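Local structure of hypothetical protein TT1466 (Thermus thermophilus, 1IUK) at residues H22-P25 with S26-A29; F109-A112 with L113-G117; M127-H130 with K131-F134. The protein is of unknown detailed function but probably binds coenzyme A through a Rossmann-like domain. All coordinates share one frame; numbering follows the deposited sequence.

Contact 1 (H22-P25 with S26-A29); sequences HKDP and SRPA
Between strand 15-19 and helix 28-38 of the Rossmann-like domain the backbone folds back on itself, H22 N donating to A29 O at 3.1 Å and a type I beta turn from D24 to R27, closed by R27 N on D24 O. D24 organises this turn. Its chi1 of -178° sets CG beside the carbonyl carbon, where the carboxylate meets S26 and R27: D24 OD2 receives S26 N at 3.1 Å from above the carboxylate plane in a fairly straight bond (163°). S26 OG adds a weak contact to the same oxygen. D24 OD1 forms a salt bridge with R27 NE at 2.9 Å, again met from above the carboxylate plane, which stands 65° from the guanidinium. An alanine in place of D24 would probably leave S26 N without its side-chain acceptor and R27 free to swing away from H22. R27, at the N-cap position of helix 28-38, bends at chi2 and lays its aliphatic part on the imidazole: CG sits over one face of the H22 ring in a CH-pi contact, 3.9 Å from the centroid. The guanidinium continues across the ring, R27 NH2 lying 3.5 Å from H22 CE1. F50 meets the same ring edge-to-face. H22 CB packs on A29 CB at 3.8 Å, and A29 touches F77. A water bridges D24 and S26, donating to D24 OD1 at 2.9 Å and lying 3.2 Å from S26 OG.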
loop_
_atom_site.group_PDB
_atom_site.type_symbol
_atom_site.label_atom_id
_atom_site.label_comp_id
_atom_site.label_asym_id
_atom_site.label_seq_id
_atom_site.Cartn_x
_atom_site.Cartn_y
_atom_site.Cartn_z
ATOM N N HIS A 22 -6.818 0.949 -8.710
ATOM C CA HIS A 22 -7.805 1.378 -9.697
ATOM C C HIS A 22 -7.375 1.189 -11.149
ATOM O O HIS A 22 -6.193 1.233 -11.467
ATOM C CB HIS A 22 -8.167 2.842 -9.459
ATOM C CG HIS A 22 -9.534 3.205 -9.947
ATOM N ND1 HIS A 22 -10.581 3.481 -9.095
ATOM C CD2 HIS A 22 -10.035 3.298 -11.200
ATOM C CE1 HIS A 22 -11.669 3.728 -9.800
ATOM N NE2 HIS A 22 -11.365 3.623 -11.081
ATOM N N LYS A 23 -8.354 0.977 -12.022
ATOM C CA LYS A 23 -8.113 0.775 -13.447
ATOM C C LYS A 23 -8.005 2.111 -14.205
ATOM O O LYS A 23 -7.262 2.222 -15.183
ATOM C CB LYS A 23 -9.253 -0.060 -14.041
ATOM C CG LYS A 23 -8.809 -1.098 -15.043
ATOM C CD LYS A 23 -8.314 -0.437 -16.317
ATOM C CE LYS A 23 -6.785 -0.461 -16.412
ATOM N NZ LYS A 23 -6.219 0.826 -16.924
ATOM N N ASP A 24 -8.751 3.119 -13.764
ATOM C CA ASP A 24 -8.724 4.427 -14.425
ATOM C C ASP A 24 -7.343 5.060 -14.287
ATOM O O ASP A 24 -6.868 5.301 -13.181
ATOM C CB ASP A 24 -9.804 5.347 -13.824
ATOM C CG ASP A 24 -9.862 6.717 -14.496
ATOM O OD1 ASP A 24 -10.787 7.501 -14.178
ATOM O OD2 ASP A 24 -8.983 7.016 -15.335
ATOM N N PRO A 25 -6.688 5.359 -15.423
ATOM C CA PRO A 25 -5.351 5.963 -15.435
ATOM C C PRO A 25 -5.165 7.272 -14.671
ATOM O O PRO A 25 -4.079 7.552 -14.148
ATOM C CB PRO A 25 -5.048 6.129 -16.924
ATOM C CG PRO A 25 -5.955 5.196 -17.619
ATOM C CD PRO A 25 -7.193 5.121 -16.787
ATOM N N SER A 26 -6.212 8.080 -14.605
ATOM C CA SER A 26 -6.111 9.361 -13.927
ATOM C C SER A 26 -6.112 9.292 -12.406
ATOM O O SER A 26 -5.772 10.280 -11.755
ATOM C CB SER A 26 -7.254 10.261 -14.368
ATOM O OG SER A 26 -8.467 9.783 -13.820
ATOM N N ARG A 27 -6.505 8.146 -11.839
ATOM C CA ARG A 27 -6.556 8.000 -10.384
ATOM C C ARG A 27 -5.208 7.667 -9.748
ATOM O O ARG A 27 -4.455 6.835 -10.264
ATOM C CB ARG A 27 -7.561 6.910 -9.975
ATOM C CG ARG A 27 -8.827 6.859 -10.815
ATOM C CD ARG A 27 -9.701 8.076 -10.570
ATOM N NE ARG A 27 -10.955 8.003 -11.311
ATOM C CZ ARG A 27 -12.103 7.600 -10.786
ATOM N NH1 ARG A 27 -13.201 7.561 -11.529
ATOM N NH2 ARG A 27 -12.146 7.233 -9.517
ATOM N N PRO A 28 -4.889 8.328 -8.623
ATOM C CA PRO A 28 -3.632 8.101 -7.901
ATOM C C PRO A 28 -3.446 6.620 -7.607
ATOM O O PRO A 28 -2.326 6.117 -7.596
ATOM C CB PRO A 28 -3.798 8.918 -6.630
ATOM C CG PRO A 28 -4.745 9.999 -7.014
ATOM C CD PRO A 28 -5.699 9.375 -7.984
ATOM N N ALA A 29 -4.566 5.938 -7.369
ATOM C CA ALA A 29 -4.585 4.508 -7.079
ATOM C C ALA A 29 -4.189 3.721 -8.317
ATOM O O ALA A 29 -4.140 2.490 -8.298
ATOM C CB ALA A 29 -5.977 4.078 -6.601
HETATM O O HOH W 1 -11.350 10.161 -15.035
#

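Contact 2 (F109-A112 with L113-G117); sequences FEKA and LKEAG
F109 and L113, one turn apart on helix 107-115, meet through a methyl and a ring: L113 CD1 approaches F109 CE2 at 3.6 Å, oblique to the aromatic plane. F109 CG stands anti to its backbone N (chi1 -178°), while L113 CG lies anti to the carbonyl carbon, and these two settings bring the ring and the CD1 branch together. On a different flank, K111 reaches along the helix to E115. K111 NZ lies 3.3 Å from E115 OE1 in a salt bridge on the exposed surface, and bends at chi2 and chi4 carry the lysine's end over to the carboxylate. K114 NZ comes within 4.5 Å of K111 NZ, so E115 probably offsets some of the repulsion between the two ammonium groups.

Ordinary i to i+4 backbone bonds set this spacing, among them E115 N to K111 O at 2.9 Å, nearly straight at 172°. The helix then ends in a Schellman motif: G117 takes a positive phi of 75°, and its N bonds to K114 O at 2.8 Å. Near the start of the helix the carboxylate of E110 is held by H106 N and a salt bridge to R105, while H106 ND1 accepts from F109 N.

The helix is the crossover of the beta-alpha-beta unit 98-100, 107-115, 120-122. F109 and L113 face inward, F109 against L100 and L113 against V98 and V120; towards helix 87-93, F109 and A112 pack on L87, L113 on V90 and A116 on L91.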
loop_
_atom_site.group_PDB
_atom_site.type_symbol
_atom_site.label_atom_id
_atom_site.label_comp_id
_atom_site.label_asym_id
_atom_site.label_seq_id
_atom_site.Cartn_x
_atom_site.Cartn_y
_atom_site.Cartn_z
ATOM N N PHE A 109 -7.723 2.954 13.592
ATOM C CA PHE A 109 -7.087 2.033 12.658
ATOM C C PHE A 109 -5.575 2.073 12.821
ATOM O O PHE A 109 -4.912 1.037 12.822
ATOM C CB PHE A 109 -7.471 2.407 11.224
ATOM C CG PHE A 109 -6.911 1.485 10.181
ATOM C CD1 PHE A 109 -7.554 0.287 9.875
ATOM C CD2 PHE A 109 -5.739 1.821 9.490
ATOM C CE1 PHE A 109 -7.041 -0.572 8.894
ATOM C CE2 PHE A 109 -5.220 0.969 8.511
ATOM C CZ PHE A 109 -5.870 -0.229 8.210
ATOM N N GLU A 110 -5.036 3.277 12.970
ATOM C CA GLU A 110 -3.598 3.449 13.119
ATOM C C GLU A 110 -3.116 2.910 14.451
ATOM O O GLU A 110 -2.050 2.296 14.533
ATOM C CB GLU A 110 -3.241 4.926 12.982
ATOM C CG GLU A 110 -3.457 5.459 11.561
ATOM C CD GLU A 110 -3.278 6.954 11.466
ATOM O OE1 GLU A 110 -2.258 7.454 11.987
ATOM O OE2 GLU A 110 -4.151 7.632 10.881
ATOM N N LYS A 111 -3.909 3.131 15.496
ATOM C CA LYS A 111 -3.559 2.648 16.822
ATOM C C LYS A 111 -3.564 1.126 16.845
ATOM O O LYS A 111 -2.696 0.518 17.463
ATOM C CB LYS A 111 -4.533 3.181 17.876
ATOM C CG LYS A 111 -4.230 2.695 19.300
ATOM C CD LYS A 111 -5.507 2.533 20.140
ATOM C CE LYS A 111 -5.196 2.307 21.622
ATOM N NZ LYS A 111 -4.041 3.136 22.096
ATOM N N ALA A 112 -4.529 0.508 16.167
ATOM C CA ALA A 112 -4.602 -0.952 16.139
ATOM C C ALA A 112 -3.384 -1.566 15.468
ATOM O O ALA A 112 -2.895 -2.620 15.885
ATOM C CB ALA A 112 -5.868 -1.414 15.432
ATOM N N LEU A 113 -2.892 -0.912 14.418
ATOM C CA LEU A 113 -1.720 -1.423 13.712
ATOM C C LEU A 113 -0.467 -1.278 14.580
ATOM O O LEU A 113 0.383 -2.178 14.629
ATOM C CB LEU A 113 -1.540 -0.686 12.378
ATOM C CG LEU A 113 -2.525 -1.055 11.260
ATOM C CD1 LEU A 113 -2.146 -0.255 9.993
ATOM C CD2 LEU A 113 -2.506 -2.559 10.973
ATOM N N LYS A 114 -0.364 -0.145 15.268
ATOM C CA LYS A 114 0.771 0.103 16.155
ATOM C C LYS A 114 0.801 -0.990 17.232
ATOM O O LYS A 114 1.819 -1.643 17.470
ATOM C CB LYS A 114 0.629 1.474 16.826
ATOM C CG LYS A 114 1.532 1.666 18.050
ATOM C CD LYS A 114 1.058 2.814 18.943
ATOM C CE LYS A 114 1.323 2.516 20.413
ATOM N NZ LYS A 114 0.152 1.860 21.075
ATOM N N GLU A 115 -0.336 -1.190 17.878
ATOM C CA GLU A 115 -0.426 -2.198 18.912
ATOM C C GLU A 115 -0.026 -3.585 18.392
ATOM O O GLU A 115 0.589 -4.366 19.119
ATOM C CB GLU A 115 -1.833 -2.168 19.514
ATOM C CG GLU A 115 -2.041 -0.888 20.322
ATOM C CD GLU A 115 -3.439 -0.728 20.879
ATOM O OE1 GLU A 115 -3.564 -0.142 21.975
ATOM O OE2 GLU A 115 -4.409 -1.175 20.227
ATOM N N ALA A 116 -0.325 -3.888 17.132
ATOM C CA ALA A 116 0.059 -5.179 16.568
ATOM C C ALA A 116 1.539 -5.220 16.136
ATOM O O ALA A 116 2.006 -6.208 15.561
ATOM C CB ALA A 116 -0.838 -5.516 15.386
ATOM N N GLY A 117 2.278 -4.151 16.420
ATOM C CA GLY A 117 3.678 -4.102 16.032
ATOM C C GLY A 117 3.908 -3.868 14.537
ATOM O O GLY A 117 4.955 -4.232 13.997
#

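Contact 3 (M127-H130 with K131-F134); sequences MVEH and KRLF
Helix 126-134, the last helix of the chain, carries a salt bridge on one flank and an aromatic pair on another. E129 and R132 run side by side, and the arginine grips a single carboxylate oxygen side-on with two nitrogens. R132 NE meets E129 OE2 at 2.9 Å from the syn side, whereas R132 NH1, at 3.0 Å, arrives nearly along the C-O axis. OE2 lies at the guanidinium edge, in its plane, though the carboxylate itself is turned 42° away. A bend at chi3 (76°) curls R132 back towards E129; NH1 also makes a salt bridge with D3 of helix 3-12.

In this Rossmann-like fold the helix follows edge strand 120-122 and lies against helices 3-12 and 28-38, with H130 ND1 hydrogen-bonded to Y35 OH of the latter and M127 and K131 resting on the same tyrosine. F134 lays CD1 over one face of the imidazole, 3.4 Å from H130 CD2, and the ring planes meet obliquely at 51°. The i to i+4 bond from F134 N to H130 O, 3.0 Å, sets these rings one turn apart. M127 CG lies 4.0 Å from K131 CE, the two chains running side by side.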
loop_
_atom_site.group_PDB
_atom_site.type_symbol
_atom_site.label_atom_id
_atom_site.label_comp_id
_atom_site.label_asym_id
_atom_site.label_seq_id
_atom_site.Cartn_x
_atom_site.Cartn_y
_atom_site.Cartn_z
ATOM N N MET A 127 4.664 7.731 -4.016
ATOM C CA MET A 127 5.450 8.104 -5.199
ATOM C C MET A 127 6.313 9.315 -4.885
ATOM O O MET A 127 7.526 9.322 -5.122
ATOM C CB MET A 127 4.543 8.454 -6.376
ATOM C CG MET A 127 5.312 9.027 -7.579
ATOM S SD MET A 127 4.241 9.154 -9.014
ATOM C CE MET A 127 3.003 10.307 -8.351
ATOM N N VAL A 128 5.667 10.344 -4.351
ATOM C CA VAL A 128 6.353 11.568 -4.002
ATOM C C VAL A 128 7.485 11.271 -3.036
ATOM O O VAL A 128 8.619 11.698 -3.257
ATOM C CB VAL A 128 5.379 12.560 -3.372
ATOM C CG1 VAL A 128 6.134 13.650 -2.644
ATOM C CG2 VAL A 128 4.475 13.138 -4.455
ATOM N N GLU A 129 7.180 10.522 -1.979
ATOM C CA GLU A 129 8.178 10.177 -0.971
ATOM C C GLU A 129 9.323 9.358 -1.542
ATOM O O GLU A 129 10.480 9.539 -1.149
ATOM C CB GLU A 129 7.518 9.421 0.176
ATOM C CG GLU A 129 6.691 10.319 1.095
ATOM C CD GLU A 129 7.401 11.621 1.443
ATOM O OE1 GLU A 129 6.814 12.703 1.226
ATOM O OE2 GLU A 129 8.546 11.563 1.935
ATOM N N HIS A 130 9.006 8.459 -2.466
ATOM C CA HIS A 130 10.035 7.636 -3.089
ATOM C C HIS A 130 10.985 8.530 -3.899
ATOM O O HIS A 130 12.215 8.362 -3.862
ATOM C CB HIS A 130 9.402 6.600 -4.011
ATOM C CG HIS A 130 10.384 5.618 -4.570
ATOM N ND1 HIS A 130 11.011 5.801 -5.784
ATOM C CD2 HIS A 130 10.837 4.436 -4.087
ATOM C CE1 HIS A 130 11.805 4.774 -6.027
ATOM N NE2 HIS A 130 11.718 3.933 -5.013
ATOM N N LYS A 131 10.403 9.479 -4.628
ATOM C CA LYS A 131 11.186 10.409 -5.429
ATOM C C LYS A 131 12.094 11.239 -4.543
ATOM O O LYS A 131 13.274 11.372 -4.829
ATOM C CB LYS A 131 10.270 11.338 -6.214
ATOM C CG LYS A 131 9.718 10.719 -7.464
ATOM C CD LYS A 131 8.662 11.607 -8.085
ATOM C CE LYS A 131 8.228 11.048 -9.424
ATOM N NZ LYS A 131 7.683 12.108 -10.313
ATOM N N ARG A 132 11.546 11.783 -3.460
ATOM C CA ARG A 132 12.319 12.621 -2.549
ATOM C C ARG A 132 13.476 11.935 -1.835
ATOM O O ARG A 132 14.488 12.570 -1.521
ATOM C CB ARG A 132 11.413 13.224 -1.487
ATOM C CG ARG A 132 12.172 13.944 -0.383
ATOM C CD ARG A 132 11.249 14.373 0.758
ATOM N NE ARG A 132 10.884 13.239 1.599
ATOM C CZ ARG A 132 11.599 12.810 2.637
ATOM N NH1 ARG A 132 11.184 11.763 3.342
ATOM N NH2 ARG A 132 12.719 13.431 2.980
ATOM N N LEU A 133 13.321 10.646 -1.562
ATOM C CA LEU A 133 14.348 9.902 -0.845
ATOM C C LEU A 133 15.422 9.312 -1.745
ATOM O O LEU A 133 16.568 9.151 -1.315
ATOM C CB LEU A 133 13.700 8.775 -0.027
ATOM C CG LEU A 133 12.918 9.167 1.230
ATOM C CD1 LEU A 133 12.059 7.984 1.703
ATOM C CD2 LEU A 133 13.888 9.604 2.313
ATOM N N PHE A 134 15.062 9.010 -2.989
ATOM C CA PHE A 134 16.000 8.392 -3.919
ATOM C C PHE A 134 16.472 9.227 -5.101
ATOM O O PHE A 134 17.130 8.710 -5.999
ATOM C CB PHE A 134 15.406 7.072 -4.422
ATOM C CG PHE A 134 15.116 6.099 -3.317
ATOM C CD1 PHE A 134 13.805 5.786 -2.972
ATOM C CD2 PHE A 134 16.156 5.565 -2.564
ATOM C CE1 PHE A 134 13.534 4.962 -1.886
ATOM C CE2 PHE A 134 15.896 4.744 -1.484
ATOM C CZ PHE A 134 14.578 4.443 -1.141
#

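In the fold
Contacts 1, 2 and 3 follow one another along the chain in a Rossmann-like domain built on a parallel sheet of strand order 2-1-3-4-5. Contact 1 leads from strand 15-19 into helix 28-38; contact 2 lies on the helix between strands 98-100 and 120-122; contact 3 is on the helix after 120-122. Contacts 1 and 2 lie about 28 Å apart, on opposite sides of the chain's centre; contact 3 is about 19 Å from contact 1 and about 25 Å from contact 2, centre to centre. None touches another, but helix 28-38 begins in contact 1 and packs against contact 3. Rossmann-type folds usually meet a cofactor near the loop of contact 1; contacts 2 and 3 are helix packing.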